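Local coordinates for genome packaging NTPase B204 (Sulfolobus turreted icosahedral virus 2, PDB 4KFU), which probably hydrolyses ATP to power the packaging of viral DNA into the capsid, as a P-loop ATPase of the FtsK-HerA superfamily, at residues 5-11 and 151-157; 85-89 and 129-133. All blocks are in the same frame, centred on the assembly; numbering follows the deposited sequence.

Interaction 1. Residues 5-11 and 151-157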
loop_
_atom_site.group_PDB
_atom_site.type_symbol
_atom_site.label_atom_id
_atom_site.label_comp_id
_atom_site.label_asym_id
_atom_site.label_seq_id
_atom_site.Cartn_x
_atom_site.Cartn_y
_atom_site.Cartn_z
ATOM N N ASP A 5 -1.008 3.468 -10.284
ATOM C CA ASP A 5 -1.890 4.109 -9.307
ATOM C C ASP A 5 -1.311 4.026 -7.901
ATOM O O ASP A 5 -0.553 3.108 -7.581
ATOM C CB ASP A 5 -3.272 3.455 -9.290
ATOM C CG ASP A 5 -4.184 3.990 -10.371
ATOM O OD1 ASP A 5 -3.827 5.013 -11.001
ATOM O OD2 ASP A 5 -5.259 3.392 -10.586
ATOM N N ILE A 6 -1.667 5.002 -7.070
ATOM C CA ILE A 6 -1.400 4.896 -5.648
ATOM C C ILE A 6 -2.682 4.340 -5.019
ATOM O O ILE A 6 -3.767 4.929 -5.151
ATOM C CB ILE A 6 -1.040 6.244 -5.020
ATOM C CG1 ILE A 6 0.319 6.724 -5.569
ATOM C CG2 ILE A 6 -0.963 6.108 -3.511
ATOM C CD1 ILE A 6 0.681 8.172 -5.240
ATOM N N VAL A 7 -2.561 3.179 -4.383
ATOM C CA VAL A 7 -3.697 2.531 -3.734
ATOM C C VAL A 7 -3.412 2.438 -2.248
ATOM O O VAL A 7 -2.319 2.025 -1.830
ATOM C CB VAL A 7 -3.946 1.119 -4.291
ATOM C CG1 VAL A 7 -5.100 0.452 -3.562
ATOM C CG2 VAL A 7 -4.227 1.182 -5.773
ATOM N N VAL A 8 -4.392 2.834 -1.443
ATOM C CA VAL A 8 -4.229 2.810 0.001
ATOM C C VAL A 8 -5.290 1.913 0.616
ATOM O O VAL A 8 -6.495 2.089 0.366
ATOM C CB VAL A 8 -4.306 4.225 0.595
ATOM C CG1 VAL A 8 -4.103 4.181 2.109
ATOM C CG2 VAL A 8 -3.240 5.128 -0.067
ATOM N N LEU A 9 -4.844 0.931 1.395
ATOM C CA LEU A 9 -5.774 0.041 2.080
ATOM C C LEU A 9 -5.776 0.333 3.577
ATOM O O LEU A 9 -4.720 0.370 4.221
ATOM C CB LEU A 9 -5.386 -1.417 1.868
ATOM C CG LEU A 9 -4.943 -1.860 0.481
ATOM C CD1 LEU A 9 -4.557 -3.330 0.555
ATOM C CD2 LEU A 9 -6.050 -1.644 -0.534
ATOM N N VAL A 10 -6.968 0.524 4.134
ATOM C CA VAL A 10 -7.110 0.805 5.558
ATOM C C VAL A 10 -8.040 -0.215 6.187
ATOM O O VAL A 10 -9.171 -0.404 5.725
ATOM C CB VAL A 10 -7.699 2.189 5.810
ATOM C CG1 VAL A 10 -7.733 2.468 7.320
ATOM C CG2 VAL A 10 -6.881 3.258 5.061
ATOM N N GLY A 11 -7.576 -0.868 7.244
ATOM C CA GLY A 11 -8.414 -1.858 7.894
ATOM C C GLY A 11 -7.831 -2.364 9.193
ATOM O O GLY A 11 -6.614 -2.549 9.293
ATOM N N ALA A 151 -3.639 9.797 -3.165
ATOM C CA ALA A 151 -4.028 8.461 -3.616
ATOM C C ALA A 151 -4.934 8.525 -4.852
ATOM O O ALA A 151 -5.576 9.553 -5.109
ATOM C CB ALA A 151 -4.716 7.713 -2.482
ATOM N N ASP A 152 -4.981 7.435 -5.617
ATOM C CA ASP A 152 -5.955 7.304 -6.703
ATOM C C ASP A 152 -7.135 6.460 -6.249
ATOM O O ASP A 152 -8.272 6.672 -6.675
ATOM C CB ASP A 152 -5.319 6.658 -7.929
ATOM C CG ASP A 152 -4.181 7.475 -8.483
ATOM O OD1 ASP A 152 -4.462 8.487 -9.165
ATOM O OD2 ASP A 152 -3.009 7.117 -8.218
ATOM N N LEU A 153 -6.844 5.497 -5.378
ATOM C CA LEU A 153 -7.847 4.579 -4.847
ATOM C C LEU A 153 -7.636 4.416 -3.354
ATOM O O LEU A 153 -6.514 4.191 -2.894
ATOM C CB LEU A 153 -7.730 3.208 -5.509
ATOM C CG LEU A 153 -8.202 3.076 -6.959
ATOM C CD1 LEU A 153 -8.143 1.624 -7.406
ATOM C CD2 LEU A 153 -9.614 3.619 -7.128
ATOM N N ILE A 154 -8.709 4.532 -2.583
ATOM C CA ILE A 154 -8.621 4.274 -1.147
ATOM C C ILE A 154 -9.632 3.192 -0.792
ATOM O O ILE A 154 -10.831 3.330 -1.067
ATOM C CB ILE A 154 -8.866 5.540 -0.305
ATOM C CG1 ILE A 154 -7.922 6.665 -0.743
ATOM C CG2 ILE A 154 -8.668 5.252 1.162
ATOM C CD1 ILE A 154 -8.281 8.037 -0.136
ATOM N N ILE A 155 -9.137 2.112 -0.193
ATOM C CA ILE A 155 -9.985 0.986 0.176
ATOM C C ILE A 155 -10.118 0.935 1.694
ATOM O O ILE A 155 -9.119 1.032 2.411
ATOM C CB ILE A 155 -9.425 -0.346 -0.381
ATOM C CG1 ILE A 155 -9.505 -0.345 -1.914
ATOM C CG2 ILE A 155 -10.168 -1.537 0.212
ATOM C CD1 ILE A 155 -8.994 -1.597 -2.575
ATOM N N MET A 156 -11.352 0.813 2.187
ATOM C CA MET A 156 -11.588 0.828 3.630
ATOM C C MET A 156 -12.483 -0.314 4.091
ATOM O O MET A 156 -13.492 -0.624 3.439
ATOM C CB MET A 156 -12.207 2.175 4.043
ATOM C CG MET A 156 -11.231 3.338 3.938
ATOM S SD MET A 156 -12.038 4.951 3.976
ATOM C CE MET A 156 -12.724 5.022 2.354
ATOM N N PHE A 157 -12.108 -0.943 5.206
ATOM C CA PHE A 157 -12.962 -1.954 5.854
ATOM C C PHE A 157 -13.716 -1.295 7.007
ATOM O O PHE A 157 -13.527 -0.112 7.278
ATOM C CB PHE A 157 -12.131 -3.137 6.365
ATOM C CG PHE A 157 -11.511 -3.963 5.260
ATOM C CD1 PHE A 157 -12.066 -5.180 4.885
ATOM C CD2 PHE A 157 -10.388 -3.510 4.577
ATOM C CE1 PHE A 157 -11.501 -5.953 3.852
ATOM C CE2 PHE A 157 -9.808 -4.283 3.538
ATOM C CZ PHE A 157 -10.378 -5.498 3.177
HETATM O O HOH W 1 -11.120 1.437 7.595
#
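Asp152 meets Asp5 and Ile6, where strand 6-10 begins. Asp152 CB sits 3.6 Å from Ile6 O. Asp152 CG, turned back beside its own backbone N (chi1 -61°), comes to 3.5 Å from Asp5 OD1, and the two carboxylates stack with their planes 28° apart. Asp152 OD2 then takes the amide of Ile6, Ile6 N to Asp152 OD2 2.8 Å, on its anti lone pair and almost straight at 173°. Asp152 OD1 is held by a salt bridge to Arg127 and a hydrogen bond from Asn194 ND2.

Arg127 also binds Asp5 OD1, so one guanidinium serves both acids. Ile6 O is gripped twice, by Asp152 N at 2.8 Å and by Leu153 N at 3.1 Å. From there strands 6-10 and 153-156 run parallel, with Val8 and Val10 giving and taking the backbone bonds, as far as Phe157 N on Val10 O. Leu9 and Ile155 lie side by side on the face covered by helix 17-31, Leu9 CD2 reaching Ile155 CD1 at 3.6 Å. Val8, Val10, Ile154 and Met156 take the other face. Val10 O lies at the edge of the Phe157 ring, 3.5 Å from Phe157 CD2. Beyond Val10 the chain enters what is probably the P-loop (Walker A) at Gly11.

The chemistry implies an apolar strand pair closed at its N-terminal end by two carboxylates, whose mutual repulsion the shared arginine probably offsets.

Interaction 2. Residues 85-89 and 129-133; sequences WQASK and AGLGL
Helix 78-95 packs here against the start of strand 131-137, a core strand of the P-loop ATPase sheet, and the meeting is almost wholly apolar. Leu131 points its side chain at the helix and lays CD1 over one face of the Trp85 indole. The methyl, Leu131 CD1, stands 3.7 Å from the centroid of the six-membered ring of Trp85 and 22° off its normal, a CH-pi contact, with Trp85 CZ3 and CH2 the ring atoms nearest to it. The tryptophan is set up for this by a chi1 of -179°, which places CG anti to the backbone N and carries the indole across to the strand. Indole and leucine, reaching out from helix and strand respectively, overlap alongside each other and point opposite ways.

Leu131 CD1 also lies 3.8 Å from Ser88 CB and equally close to Lys89 CG, which approaches the indole on the leucine's side. The other branch, Leu131 CD2, rests 3.7 Å from Ser88 O, so the leucine fork fits onto one turn of the helix. Ala129 CB fills in beside it, 3.9 Å from Lys89 CD and 4.0 Å from Trp85 CZ2, while Leu133 CD2 brushes the far end of the ring more loosely.

No direct hydrogen bond joins the segments, but a water bridges them by donating to Lys89 O (2.8 Å) and Ala129 O. The polar ends of Trp85 and Lys89 both reach Glu121 OE1, NE1 by a hydrogen bond and NZ by a salt bridge.

Around the contact, helix 117-124 lines the indole with Ala118 and Ala122. Strand 98-102, next to 131-137 in the sheet, brings Leu100 against Trp85, Ser88 and Leu133.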
loop_
_atom_site.group_PDB
_atom_site.type_symbol
_atom_site.label_atom_id
_atom_site.label_comp_id
_atom_site.label_asym_id
_atom_site.label_seq_id
_atom_site.Cartn_x
_atom_site.Cartn_y
_atom_site.Cartn_z
ATOM N N TRP A 85 13.647 3.107 -2.278
ATOM C CA TRP A 85 13.026 3.878 -3.354
ATOM C C TRP A 85 13.969 4.025 -4.554
ATOM O O TRP A 85 13.555 3.862 -5.712
ATOM C CB TRP A 85 12.567 5.239 -2.826
ATOM C CG TRP A 85 11.892 6.108 -3.857
ATOM C CD1 TRP A 85 12.394 7.250 -4.424
ATOM C CD2 TRP A 85 10.592 5.910 -4.435
ATOM N NE1 TRP A 85 11.488 7.764 -5.328
ATOM C CE2 TRP A 85 10.383 6.969 -5.352
ATOM C CE3 TRP A 85 9.592 4.948 -4.267
ATOM C CZ2 TRP A 85 9.206 7.079 -6.099
ATOM C CZ3 TRP A 85 8.426 5.071 -5.007
ATOM C CH2 TRP A 85 8.249 6.127 -5.917
ATOM N N GLN A 86 15.232 4.332 -4.280
ATOM C CA GLN A 86 16.223 4.459 -5.339
ATOM C C GLN A 86 16.387 3.139 -6.072
ATOM O O GLN A 86 16.469 3.107 -7.310
ATOM C CB GLN A 86 17.581 4.897 -4.763
ATOM C CG GLN A 86 17.617 6.325 -4.228
ATOM C CD GLN A 86 17.252 7.363 -5.279
ATOM O OE1 GLN A 86 17.717 7.307 -6.428
ATOM N NE2 GLN A 86 16.426 8.328 -4.888
ATOM N N ALA A 87 16.440 2.050 -5.310
ATOM C CA ALA A 87 16.564 0.710 -5.898
ATOM C C ALA A 87 15.303 0.348 -6.682
ATOM O O ALA A 87 15.367 -0.329 -7.710
ATOM C CB ALA A 87 16.853 -0.339 -4.815
ATOM N N SER A 88 14.143 0.790 -6.193
ATOM C CA SER A 88 12.886 0.509 -6.892
ATOM C C SER A 88 12.809 1.213 -8.240
ATOM O O SER A 88 12.296 0.658 -9.203
ATOM C CB SER A 88 11.675 0.910 -6.025
ATOM O OG SER A 88 11.617 0.138 -4.833
ATOM N N LYS A 89 13.279 2.454 -8.289
ATOM C CA LYS A 89 13.324 3.211 -9.541
ATOM C C LYS A 89 14.209 2.516 -10.591
ATOM O O LYS A 89 13.851 2.426 -11.768
ATOM C CB LYS A 89 13.790 4.646 -9.282
ATOM C CG LYS A 89 12.723 5.530 -8.631
ATOM C CD LYS A 89 13.053 7.022 -8.733
ATOM C CE LYS A 89 14.175 7.427 -7.806
ATOM N NZ LYS A 89 14.355 8.911 -7.820
ATOM N N ALA A 129 8.365 8.061 -12.123
ATOM C CA ALA A 129 9.350 7.124 -11.594
ATOM C C ALA A 129 9.039 5.702 -12.048
ATOM O O ALA A 129 9.838 4.776 -11.826
ATOM C CB ALA A 129 9.392 7.195 -10.069
ATOM N N GLY A 130 7.876 5.538 -12.675
ATOM C CA GLY A 130 7.412 4.246 -13.152
ATOM C C GLY A 130 7.025 3.308 -12.025
ATOM O O GLY A 130 7.149 2.094 -12.153
ATOM N N LEU A 131 6.568 3.873 -10.910
ATOM C CA LEU A 131 6.220 3.070 -9.748
ATOM C C LEU A 131 4.796 3.337 -9.261
ATOM O O LEU A 131 4.435 4.477 -8.955
ATOM C CB LEU A 131 7.214 3.322 -8.607
ATOM C CG LEU A 131 8.657 2.824 -8.820
ATOM C CD1 LEU A 131 9.598 3.476 -7.847
ATOM C CD2 LEU A 131 8.739 1.306 -8.675
ATOM N N GLY A 132 3.989 2.287 -9.192
ATOM C CA GLY A 132 2.740 2.366 -8.457
ATOM C C GLY A 132 3.027 2.062 -6.998
ATOM O O GLY A 132 4.106 1.562 -6.658
ATOM N N LEU A 133 2.067 2.362 -6.128
ATOM C CA LEU A 133 2.218 2.095 -4.709
ATOM C C LEU A 133 0.965 1.433 -4.190
ATOM O O LEU A 133 -0.157 1.845 -4.532
ATOM C CB LEU A 133 2.388 3.394 -3.916
ATOM C CG LEU A 133 3.622 4.273 -3.879
ATOM C CD1 LEU A 133 3.340 5.367 -2.868
ATOM C CD2 LEU A 133 4.856 3.479 -3.457
HETATM O O HOH W 2 12.444 4.654 -12.626
#

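Strands 6-10 and 131-137 are neighbours in one sheet, and through them the two contacts touch although their centres lie 18 Å apart. Val7 N sits 2.8 Å from Leu133 O and Asp5 O 3.1 Å from Leu133 N, both probable backbone hydrogen bonds, and Ile6 CG1 packs on Leu133 CB. Strand 6-10 is therefore flanked by 153-156 in interaction 1 and by the strand of interaction 2. Interaction 1 is the one near the nucleotide: Gly11 lies about 6 Å from a bound AMPPCP, and the side chain of Leu9 about 9 Å from a magnesium ion. Interaction 2 joins a helix to the same sheet, with the side chain of Ser88 about 10 Å from the zinc ion.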